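Local coordinates for outer surface protein (Bacillus cereus ATCC 14579, PDB 1X7F), which is of unknown function but is probably a 6-phospho-N-acetylmuramidase that hydrolyses 6-phospho-MurNAc glycosides, at residues S38-E41 against K42-Y46; E191-K195 against H196-S200; V324-E327 against R328-V332. One frame throughout, in Å; residues are numbered along the deposited sequence.

The three contacts are all local, each formed within one continuous run of chain, and they follow one another in sequence without touching. Interaction 1 starts helix 40-51 and interaction 2 ends helix 183-195; both belong to the N-terminal family region, whose eight parallel strands alternating with helices are consistent with a (beta/alpha)8 barrel, and their centres are 33 Å apart, nearest atoms about 17 Å. Interaction 3, a turn leading into strand 330-334, lies in the C-terminal family region. Its centre is 47 Å from that of interaction 1, on the opposite side of the chain's centre, and 37 Å from that of interaction 2. No ligand marks an active site, so none of the three is assigned to one.

Interaction 1 of 3, residues S38-E41 against K42-Y46; sequences STKE and KDMAY
Residues 38-41 run into 42-46 as the chain winds into helix 40-51, and the first turn is defined by backbone bonds from residue i+4 to residue i. Asp-43 N donates to Thr-39 O at 3.2 Å, Met-44 N to Lys-40 O at 2.9 Å, and Ala-45 N to Glu-41 O at 2.9 Å. Thr-39 occupies the N-cap. Its OG1 lies between the backbone N and the carbonyl carbon (chi1 64°), which turns it toward the helix start, where Lys-42 N reaches it in a straight (173°) but weak capping bond of 3.5 Å. The same hydroxyl meets the aliphatic part of Lys-42, whose CG is 3.7 Å from Thr-39 OG1, the two side chains crossing at a slant. Further along, Lys-40 and Met-44 lie alongside each other and point the same way; the bend of Met-44 at chi3 (-71°) brings its CE to 3.9 Å from Lys-40 CG. Both side chains also pack on helix 74-85. Ser-38 OG and Asp-43 OD1 are not bonded to each other, but each is hydrogen-bonded to Tyr-253 OH, which ties the helix start to a neighbouring loop. This is an N-capped first turn of the helix in the beta-alpha-beta unit formed by strand 28-33, helix 40-51 and strand 55-62.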
loop_
_atom_site.group_PDB
_atom_site.type_symbol
_atom_site.label_atom_id
_atom_site.label_comp_id
_atom_site.label_asym_id
_atom_site.label_seq_id
_atom_site.Cartn_x
_atom_site.Cartn_y
_atom_site.Cartn_z
ATOM N N SER A 38 7.890 -23.153 9.731
ATOM C CA SER A 38 9.262 -22.652 9.816
ATOM C C SER A 38 9.919 -22.990 11.165
ATOM O O SER A 38 9.466 -23.899 11.872
ATOM C CB SER A 38 9.270 -21.137 9.558
ATOM O OG SER A 38 10.591 -20.634 9.461
ATOM N N THR A 39 11.008 -22.289 11.495
ATOM C CA THR A 39 11.625 -22.376 12.821
ATOM C C THR A 39 11.596 -21.014 13.500
ATOM O O THR A 39 11.521 -19.994 12.831
ATOM C CB THR A 39 13.085 -22.891 12.745
ATOM O OG1 THR A 39 13.893 -21.954 12.017
ATOM C CG2 THR A 39 13.180 -24.202 11.949
ATOM N N LYS A 40 11.653 -21.001 14.828
ATOM C CA LYS A 40 11.641 -19.749 15.586
ATOM C C LYS A 40 12.847 -18.869 15.235
ATOM O O LYS A 40 12.739 -17.651 15.241
ATOM C CB LYS A 40 11.562 -20.010 17.098
ATOM C CG LYS A 40 12.834 -20.571 17.712
ATOM C CD LYS A 40 12.635 -20.994 19.152
ATOM C CE LYS A 40 13.883 -21.685 19.676
ATOM N NZ LYS A 40 13.651 -22.258 21.021
ATOM N N GLU A 41 13.975 -19.503 14.908
ATOM C CA GLU A 41 15.209 -18.815 14.533
ATOM C C GLU A 41 15.019 -17.941 13.296
ATOM O O GLU A 41 15.270 -16.738 13.342
ATOM C CB GLU A 41 16.346 -19.814 14.284
ATOM C CG GLU A 41 16.764 -20.644 15.493
ATOM C CD GLU A 41 15.941 -21.911 15.648
ATOM O OE1 GLU A 41 15.559 -22.233 16.790
ATOM O OE2 GLU A 41 15.676 -22.587 14.631
ATOM N N LYS A 42 14.568 -18.545 12.201
ATOM C CA LYS A 42 14.356 -17.814 10.948
ATOM C C LYS A 42 13.208 -16.809 11.022
ATOM O O LYS A 42 13.187 -15.840 10.260
ATOM C CB LYS A 42 14.148 -18.777 9.774
ATOM C CG LYS A 42 15.364 -19.657 9.460
ATOM C CD LYS A 42 15.334 -20.144 8.010
ATOM C CE LYS A 42 14.298 -21.236 7.787
ATOM N NZ LYS A 42 14.731 -22.545 8.365
ATOM N N ASP A 43 12.253 -17.047 11.922
ATOM C CA ASP A 43 11.144 -16.110 12.135
ATOM C C ASP A 43 11.647 -14.882 12.897
ATOM O O ASP A 43 11.257 -13.747 12.596
ATOM C CB ASP A 43 10.004 -16.757 12.933
ATOM C CG ASP A 43 9.108 -17.654 12.091
ATOM O OD1 ASP A 43 9.007 -17.460 10.852
ATOM O OD2 ASP A 43 8.446 -18.580 12.613
ATOM N N MET A 44 12.492 -15.129 13.896
ATOM C CA MET A 44 13.075 -14.063 14.709
ATOM C C MET A 44 14.067 -13.241 13.895
ATOM O O MET A 44 14.077 -12.020 13.987
ATOM C CB MET A 44 13.704 -14.622 16.000
ATOM C CG MET A 44 12.660 -15.091 17.010
ATOM S SD MET A 44 13.243 -15.467 18.663
ATOM C CE MET A 44 14.161 -16.994 18.411
ATOM N N ALA A 45 14.880 -13.913 13.083
ATOM C CA ALA A 45 15.771 -13.237 12.145
ATOM C C ALA A 45 14.997 -12.332 11.154
ATOM O O ALA A 45 15.437 -11.220 10.834
ATOM C CB ALA A 45 16.639 -14.257 11.411
ATOM N N TYR A 46 13.836 -12.799 10.710
ATOM C CA TYR A 46 12.961 -12.061 9.781
ATOM C C TYR A 46 12.350 -10.803 10.396
ATOM O O TYR A 46 12.331 -9.743 9.766
ATOM C CB TYR A 46 11.841 -12.990 9.316
ATOM C CG TYR A 46 10.929 -12.475 8.223
ATOM C CD1 TYR A 46 11.441 -11.974 7.028
ATOM C CD2 TYR A 46 9.540 -12.562 8.361
ATOM C CE1 TYR A 46 10.597 -11.535 6.011
ATOM C CE2 TYR A 46 8.679 -12.138 7.347
ATOM C CZ TYR A 46 9.217 -11.617 6.174
ATOM O OH TYR A 46 8.375 -11.215 5.157
#

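Interaction 2 of 3, residues E191-K195 against H196-S200; sequences ERFKK and HGIRS
A Schellman motif closes helix 183-195, and its two backbone bonds identify it: Ile-198 N donates to Phe-193 O at 2.9 Å, while Gly-197 N donates to Lys-194 O, also at 2.9 Å. The two differ in approach. The first donor comes in nearly along the C=O axis, whereas the second stands above the carbonyl plane, with a C=O...N angle of 113°. Gly-197 is the C-prime residue; its positive phi (62°) puts it in the left-handed helical conformation, which ends the right-handed helix and lets the chain leave toward strand 201-204. Phe-193, which carries the accepting O, and Ile-198, which follows the C-prime glycine, form the apolar pair that goes with the Schellman bonds. Ile-198 CG2, which lies anti to the backbone N, approaches the Phe-193 ring obliquely and comes to 3.6 Å from Phe-193 CD2. Leu-154 of helix 153-157 packs against both side chains. The His-196 ring turns an edge to the helix, with CD2 3.2 Å from Arg-192 O near the ring plane, and Lys-195 CD covers one ring face toward the rim, 4.1 Å from His-196 NE2. Lys-195 reaches this place through bends at chi2 and chi3, which set its chain beside the imidazole, pointing the same way. A hydrogen bond joins His-196 NE2 to Glu-155 OE2, and the guanidinium of Arg-192 forms a salt bridge with Asp-150.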
loop_
_atom_site.group_PDB
_atom_site.type_symbol
_atom_site.label_atom_id
_atom_site.label_comp_id
_atom_site.label_asym_id
_atom_site.label_seq_id
_atom_site.Cartn_x
_atom_site.Cartn_y
_atom_site.Cartn_z
ATOM N N GLU A 191 -14.103 1.749 2.095
ATOM C CA GLU A 191 -14.822 2.998 2.399
ATOM C C GLU A 191 -15.793 2.885 3.579
ATOM O O GLU A 191 -16.125 3.887 4.206
ATOM C CB GLU A 191 -15.564 3.516 1.164
ATOM C CG GLU A 191 -14.715 4.412 0.275
ATOM C CD GLU A 191 -15.411 4.811 -1.012
ATOM O OE1 GLU A 191 -14.998 5.828 -1.616
ATOM O OE2 GLU A 191 -16.363 4.110 -1.424
ATOM N N ARG A 192 -16.258 1.670 3.860
ATOM C CA ARG A 192 -17.095 1.411 5.036
ATOM C C ARG A 192 -16.316 1.672 6.318
ATOM O O ARG A 192 -16.832 2.284 7.251
ATOM C CB ARG A 192 -17.588 -0.035 5.057
ATOM C CG ARG A 192 -18.693 -0.348 4.090
ATOM C CD ARG A 192 -19.099 -1.817 4.117
ATOM N NE ARG A 192 -20.193 -2.114 3.196
ATOM C CZ ARG A 192 -21.464 -1.808 3.417
ATOM N NH1 ARG A 192 -21.827 -1.178 4.530
ATOM N NH2 ARG A 192 -22.382 -2.123 2.514
ATOM N N PHE A 193 -15.074 1.191 6.342
ATOM C CA PHE A 193 -14.208 1.291 7.507
ATOM C C PHE A 193 -13.636 2.692 7.680
ATOM O O PHE A 193 -13.432 3.156 8.804
ATOM C CB PHE A 193 -13.111 0.218 7.440
ATOM C CG PHE A 193 -13.533 -1.096 8.031
ATOM C CD1 PHE A 193 -14.557 -1.845 7.444
ATOM C CD2 PHE A 193 -12.943 -1.564 9.201
ATOM C CE1 PHE A 193 -14.978 -3.049 8.008
ATOM C CE2 PHE A 193 -13.358 -2.761 9.776
ATOM C CZ PHE A 193 -14.380 -3.510 9.171
ATOM N N LYS A 194 -13.408 3.362 6.554
ATOM C CA LYS A 194 -12.954 4.754 6.524
ATOM C C LYS A 194 -14.065 5.707 6.990
ATOM O O LYS A 194 -13.817 6.643 7.757
ATOM C CB LYS A 194 -12.483 5.106 5.105
ATOM C CG LYS A 194 -11.864 6.474 4.960
ATOM C CD LYS A 194 -10.357 6.435 5.129
ATOM C CE LYS A 194 -9.817 7.856 5.212
ATOM N NZ LYS A 194 -8.360 7.891 4.939
ATOM N N LYS A 195 -15.294 5.454 6.542
ATOM C CA LYS A 195 -16.450 6.240 6.966
ATOM C C LYS A 195 -16.554 6.321 8.494
ATOM O O LYS A 195 -16.932 7.356 9.040
ATOM C CB LYS A 195 -17.753 5.671 6.388
ATOM C CG LYS A 195 -18.883 6.699 6.344
ATOM C CD LYS A 195 -20.199 6.161 6.891
ATOM C CE LYS A 195 -21.066 5.546 5.799
ATOM N NZ LYS A 195 -22.515 5.578 6.166
ATOM N N HIS A 196 -16.214 5.226 9.169
ATOM C CA HIS A 196 -16.308 5.141 10.624
ATOM C C HIS A 196 -14.979 5.384 11.337
ATOM O O HIS A 196 -14.865 5.144 12.541
ATOM C CB HIS A 196 -16.896 3.789 11.025
ATOM C CG HIS A 196 -18.323 3.611 10.609
ATOM N ND1 HIS A 196 -19.371 4.205 11.280
ATOM C CD2 HIS A 196 -18.875 2.921 9.584
ATOM C CE1 HIS A 196 -20.508 3.879 10.692
ATOM N NE2 HIS A 196 -20.236 3.102 9.660
ATOM N N GLY A 197 -13.985 5.868 10.591
ATOM C CA GLY A 197 -12.671 6.204 11.145
ATOM C C GLY A 197 -11.892 5.046 11.754
ATOM O O GLY A 197 -11.082 5.251 12.660
ATOM N N ILE A 198 -12.128 3.832 11.257
ATOM C CA ILE A 198 -11.441 2.644 11.771
ATOM C C ILE A 198 -10.237 2.268 10.900
ATOM O O ILE A 198 -10.321 2.228 9.678
ATOM C CB ILE A 198 -12.449 1.471 11.983
ATOM C CG1 ILE A 198 -13.324 1.780 13.203
ATOM C CG2 ILE A 198 -11.738 0.113 12.164
ATOM C CD1 ILE A 198 -14.704 1.218 13.131
ATOM N N ARG A 199 -9.111 2.041 11.567
ATOM C CA ARG A 199 -7.842 1.658 10.964
ATOM C C ARG A 199 -8.006 0.477 10.016
ATOM O O ARG A 199 -8.562 -0.553 10.400
ATOM C CB ARG A 199 -6.929 1.245 12.101
ATOM C CG ARG A 199 -5.480 1.552 11.946
ATOM C CD ARG A 199 -4.732 1.321 13.245
ATOM N NE ARG A 199 -3.553 0.508 12.999
ATOM C CZ ARG A 199 -2.981 -0.293 13.884
ATOM N NH1 ARG A 199 -3.475 -0.418 15.120
ATOM N NH2 ARG A 199 -1.906 -0.976 13.522
ATOM N N SER A 200 -7.527 0.627 8.786
ATOM C CA SER A 200 -7.640 -0.434 7.791
ATOM C C SER A 200 -6.278 -0.954 7.372
ATOM O O SER A 200 -5.265 -0.268 7.517
ATOM C CB SER A 200 -8.412 0.046 6.563
ATOM O OG SER A 200 -7.768 1.157 5.978
#

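Interaction 3 of 3, residues V324-E327 against R328-V332; sequences VLQE and RGQVV
Val-324 meets the side chain of Gln-330, which folds back alongside residues 324-327: CG2 of Val-324 comes near the end of the Gln-330 side chain. Leu-325 contributes its backbone carbonyl, which faces the same amide. Next, Gln-326 sets its CA and CB beside the amide, while its own amide is directed elsewhere, bonding through OE1 to Lys-358 NZ and through NE2 to Pro-353 O. At Glu-327 the chain enters a type II beta turn ending at Gln-330, closed by Gln-330 N donating to Glu-327 O at 3.2 Å with an N-H...O angle of 155°. Gly-329 takes the positive phi (102°) at the third position of this turn. The extended chain of Gln-330 (chi2 171°) carries the amide past Glu-327 to the backbone of residues 325-327; its CG passes 3.5 Å from Glu-327 O, and CD comes to 3.4 Å from Glu-327 N. The Arg-328 side chain leads away from residues 324-327 to a salt bridge between NH1 and Asp-373 OD1. The buried Gln-330 amide thus lies close to both a backbone carbonyl and a backbone N-H; its orientation is uncertain, but if turned over it could bond to Leu-325 O and Glu-327 N, joining the incoming loop to the start of strand 330-334.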
loop_
_atom_site.group_PDB
_atom_site.type_symbol
_atom_site.label_atom_id
_atom_site.label_comp_id
_atom_site.label_asym_id
_atom_site.label_seq_id
_atom_site.Cartn_x
_atom_site.Cartn_y
_atom_site.Cartn_z
ATOM N N VAL A 324 8.038 13.374 -30.684
ATOM C CA VAL A 324 7.399 12.106 -31.023
ATOM C C VAL A 324 5.928 12.137 -30.591
ATOM O O VAL A 324 5.515 12.984 -29.766
ATOM C CB VAL A 324 8.138 10.868 -30.379
ATOM C CG1 VAL A 324 9.557 10.711 -30.935
ATOM C CG2 VAL A 324 8.161 10.946 -28.844
ATOM N N LEU A 325 5.151 11.226 -31.174
ATOM C CA LEU A 325 3.771 10.982 -30.778
ATOM C C LEU A 325 3.660 10.991 -29.264
ATOM O O LEU A 325 4.433 10.333 -28.579
ATOM C CB LEU A 325 3.297 9.623 -31.324
ATOM C CG LEU A 325 1.832 9.207 -31.125
ATOM C CD1 LEU A 325 0.913 10.094 -31.997
ATOM C CD2 LEU A 325 1.627 7.701 -31.451
ATOM N N GLN A 326 2.696 11.738 -28.741
ATOM C CA GLN A 326 2.525 11.816 -27.294
ATOM C C GLN A 326 1.683 10.649 -26.844
ATOM O O GLN A 326 0.612 10.413 -27.399
ATOM C CB GLN A 326 1.893 13.143 -26.881
ATOM C CG GLN A 326 2.650 14.355 -27.369
ATOM C CD GLN A 326 1.937 15.633 -27.011
ATOM O OE1 GLN A 326 1.835 15.987 -25.826
ATOM N NE2 GLN A 326 1.446 16.340 -28.023
ATOM N N GLU A 327 2.191 9.901 -25.866
ATOM C CA GLU A 327 1.560 8.669 -25.420
ATOM C C GLU A 327 1.529 8.620 -23.906
ATOM O O GLU A 327 2.406 9.180 -23.263
ATOM C CB GLU A 327 2.304 7.454 -25.987
ATOM C CG GLU A 327 2.394 7.459 -27.512
ATOM C CD GLU A 327 2.900 6.146 -28.073
ATOM O OE1 GLU A 327 4.067 6.109 -28.517
ATOM O OE2 GLU A 327 2.132 5.149 -28.063
ATOM N N ARG A 328 0.504 7.965 -23.351
ATOM C CA ARG A 328 0.335 7.785 -21.903
ATOM C C ARG A 328 1.641 7.384 -21.198
ATOM O O ARG A 328 2.281 6.401 -21.582
ATOM C CB ARG A 328 -0.760 6.730 -21.620
ATOM C CG ARG A 328 -1.144 6.586 -20.125
ATOM C CD ARG A 328 -2.396 5.663 -19.872
ATOM N NE ARG A 328 -2.670 5.526 -18.430
ATOM C CZ ARG A 328 -3.416 6.370 -17.699
ATOM N NH1 ARG A 328 -3.580 6.163 -16.394
ATOM N NH2 ARG A 328 -3.988 7.427 -18.258
ATOM N N GLY A 329 2.018 8.161 -20.179
ATOM C CA GLY A 329 3.168 7.859 -19.338
ATOM C C GLY A 329 4.394 8.689 -19.660
ATOM O O GLY A 329 5.381 8.659 -18.912
ATOM N N GLN A 330 4.352 9.417 -20.778
ATOM C CA GLN A 330 5.493 10.240 -21.169
ATOM C C GLN A 330 5.563 11.454 -20.280
ATOM O O GLN A 330 4.539 12.072 -19.978
ATOM C CB GLN A 330 5.419 10.668 -22.639
ATOM C CG GLN A 330 5.815 9.584 -23.613
ATOM C CD GLN A 330 5.520 9.960 -25.061
ATOM O OE1 GLN A 330 5.730 9.158 -25.970
ATOM N NE2 GLN A 330 5.034 11.170 -25.274
ATOM N N VAL A 331 6.777 11.769 -19.839
ATOM C CA VAL A 331 7.045 13.050 -19.203
ATOM C C VAL A 331 7.559 13.969 -20.309
ATOM O O VAL A 331 8.529 13.640 -20.990
ATOM C CB VAL A 331 8.063 12.924 -18.048
ATOM C CG1 VAL A 331 8.314 14.278 -17.409
ATOM C CG2 VAL A 331 7.562 11.912 -17.018
ATOM N N VAL A 332 6.856 15.082 -20.523
ATOM C CA VAL A 332 7.216 16.035 -21.565
ATOM C C VAL A 332 7.336 17.417 -20.932
ATOM O O VAL A 332 6.812 17.655 -19.831
ATOM C CB VAL A 332 6.235 16.031 -22.810
ATOM C CG1 VAL A 332 6.092 14.615 -23.421
ATOM C CG2 VAL A 332 4.863 16.625 -22.468
#